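Local coordinates for putative cytoplasmic protein (Salmonella typhimurium, PDB 4JUR), which is probably a type VI secretion amidase effector of the Tae4 family, cleaving amide bonds in the peptidoglycan of rival bacteria, at residues 107-112 with 169-174. Residues are numbered along the deposited sequence; the frame is centred on the assembly and turned at random.
Sequences GKPDLI and VGTLWI
Gly107 O receives the indole N-H of Trp173, with NE1 2.9 Å away and the oxygen 2° out of the ring plane; the buried ring's one polar atom is thus satisfied at its edge. Glycine suits the positive phi (81°) with which the chain leaves helix 95-106, whose Leu102, Thr103 and Met106 also touch the indole. Pro109, compact and apolar, packs on one indole face, its CA 3.6 Å from the centroid of the five-membered ring in a CH-pi contact and its CB above the rim near CE2. With CG anti to its carbonyl carbon (chi1 -56°), Asp110 directs OD2 to Ile174 N, 2.8 Å away on the anti side; a carboxylate here replaces a backbone acceptor and also forms a salt bridge with Arg18. Asp110 and Leu111 both face Leu172 in a classic beta bulge, Leu172 O accepting from Asp110 N at 2.8 Å and Leu111 N at 3.0 Å. The bulge opens strand 111-114, outermost in the chain's four-stranded antiparallel sheet. Leu111 O accepts from Leu172 N, and both apolar side chains share the sheet face touching Phe121. Beta-branched Ile112 and Thr171 suit extended backbone and lie alongside, CG1 against CB; Ile112 CG2 meets Val169 CG2 at 4.0 Å.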
loop_
_atom_site.group_PDB
_atom_site.type_symbol
_atom_site.label_atom_id
_atom_site.label_comp_id
_atom_site.label_asym_id
_atom_site.label_seq_id
_atom_site.Cartn_x
_atom_site.Cartn_y
_atom_site.Cartn_z
ATOM N N GLY A 107 -5.885 16.123 -36.846
ATOM C CA GLY A 107 -7.224 15.941 -37.375
ATOM C C GLY A 107 -7.640 14.494 -37.541
ATOM O O GLY A 107 -7.020 13.591 -36.997
ATOM N N LYS A 108 -8.707 14.281 -38.299
ATOM C CA LYS A 108 -9.252 12.944 -38.494
ATOM C C LYS A 108 -8.233 11.980 -39.099
ATOM O O LYS A 108 -7.558 12.303 -40.075
ATOM C CB LYS A 108 -10.522 12.998 -39.350
ATOM C CG LYS A 108 -10.345 13.650 -40.702
ATOM C CD LYS A 108 -11.310 13.063 -41.723
ATOM C CE LYS A 108 -11.089 13.679 -43.105
ATOM N NZ LYS A 108 -9.657 13.547 -43.529
ATOM N N PRO A 109 -8.127 10.778 -38.521
ATOM C CA PRO A 109 -7.206 9.780 -39.066
ATOM C C PRO A 109 -7.670 9.343 -40.439
ATOM O O PRO A 109 -8.760 9.683 -40.867
ATOM C CB PRO A 109 -7.391 8.604 -38.112
ATOM C CG PRO A 109 -8.820 8.697 -37.743
ATOM C CD PRO A 109 -9.060 10.179 -37.553
ATOM N N ASP A 110 -6.856 8.556 -41.116
ATOM C CA ASP A 110 -7.231 8.029 -42.418
ATOM C C ASP A 110 -7.777 6.629 -42.289
ATOM O O ASP A 110 -8.468 6.135 -43.185
ATOM C CB ASP A 110 -6.023 8.054 -43.344
ATOM C CG ASP A 110 -5.447 9.422 -43.447
ATOM O OD1 ASP A 110 -6.135 10.281 -44.050
ATOM O OD2 ASP A 110 -4.357 9.665 -42.878
ATOM N N LEU A 111 -7.472 5.980 -41.170
ATOM C CA LEU A 111 -7.964 4.629 -41.014
ATOM C C LEU A 111 -8.312 4.322 -39.575
ATOM O O LEU A 111 -7.548 4.642 -38.678
ATOM C CB LEU A 111 -6.899 3.661 -41.522
ATOM C CG LEU A 111 -7.331 2.322 -42.100
ATOM C CD1 LEU A 111 -8.414 2.539 -43.139
ATOM C CD2 LEU A 111 -6.122 1.652 -42.725
ATOM N N ILE A 112 -9.469 3.706 -39.357
ATOM C CA ILE A 112 -9.819 3.160 -38.047
ATOM C C ILE A 112 -10.280 1.709 -38.240
ATOM O O ILE A 112 -11.089 1.429 -39.121
ATOM C CB ILE A 112 -10.914 3.985 -37.351
ATOM C CG1 ILE A 112 -10.403 5.395 -37.039
ATOM C CG2 ILE A 112 -11.362 3.295 -36.073
ATOM C CD1 ILE A 112 -11.428 6.277 -36.368
ATOM N N VAL A 169 -8.678 -1.543 -31.160
ATOM C CA VAL A 169 -8.787 -0.700 -32.341
ATOM C C VAL A 169 -7.411 -0.231 -32.788
ATOM O O VAL A 169 -6.538 0.022 -31.970
ATOM C CB VAL A 169 -9.787 0.468 -32.142
ATOM C CG1 VAL A 169 -9.929 0.830 -30.675
ATOM C CG2 VAL A 169 -9.415 1.672 -32.980
ATOM N N GLY A 170 -7.189 -0.195 -34.094
ATOM C CA GLY A 170 -5.978 0.388 -34.608
ATOM C C GLY A 170 -6.362 1.582 -35.449
ATOM O O GLY A 170 -7.307 1.516 -36.232
ATOM N N THR A 171 -5.655 2.690 -35.286
ATOM C CA THR A 171 -5.934 3.827 -36.138
ATOM C C THR A 171 -4.661 4.423 -36.737
ATOM O O THR A 171 -3.608 4.443 -36.102
ATOM C CB THR A 171 -6.871 4.882 -35.462
ATOM O OG1 THR A 171 -6.273 6.179 -35.519
ATOM C CG2 THR A 171 -7.185 4.513 -34.022
ATOM N N LEU A 172 -4.768 4.875 -37.984
ATOM C CA LEU A 172 -3.610 5.303 -38.762
ATOM C C LEU A 172 -3.800 6.682 -39.393
ATOM O O LEU A 172 -4.804 6.939 -40.090
ATOM C CB LEU A 172 -3.324 4.307 -39.875
ATOM C CG LEU A 172 -2.115 4.701 -40.711
ATOM C CD1 LEU A 172 -0.875 4.078 -40.099
ATOM C CD2 LEU A 172 -2.280 4.276 -42.152
ATOM N N TRP A 173 -2.839 7.559 -39.117
ATOM C CA TRP A 173 -2.668 8.794 -39.852
ATOM C C TRP A 173 -1.515 8.589 -40.819
ATOM O O TRP A 173 -0.370 8.348 -40.414
ATOM C CB TRP A 173 -2.309 9.940 -38.926
ATOM C CG TRP A 173 -3.371 10.347 -37.985
ATOM C CD1 TRP A 173 -4.249 11.365 -38.145
ATOM C CD2 TRP A 173 -3.646 9.770 -36.709
ATOM N NE1 TRP A 173 -5.070 11.456 -37.049
ATOM C CE2 TRP A 173 -4.720 10.485 -36.151
ATOM C CE3 TRP A 173 -3.098 8.706 -35.989
ATOM C CZ2 TRP A 173 -5.258 10.180 -34.900
ATOM C CZ3 TRP A 173 -3.631 8.405 -34.741
ATOM C CH2 TRP A 173 -4.699 9.142 -34.209
ATOM N N ILE A 174 -1.829 8.690 -42.102
ATOM C CA ILE A 174 -0.838 8.558 -43.139
ATOM C C ILE A 174 0.163 9.714 -43.083
ATOM O O ILE A 174 -0.196 10.869 -42.866
ATOM C CB ILE A 174 -1.515 8.439 -44.509
ATOM C CG1 ILE A 174 -2.223 7.092 -44.598
ATOM C CG2 ILE A 174 -0.509 8.583 -45.661
ATOM C CD1 ILE A 174 -3.101 6.962 -45.823
#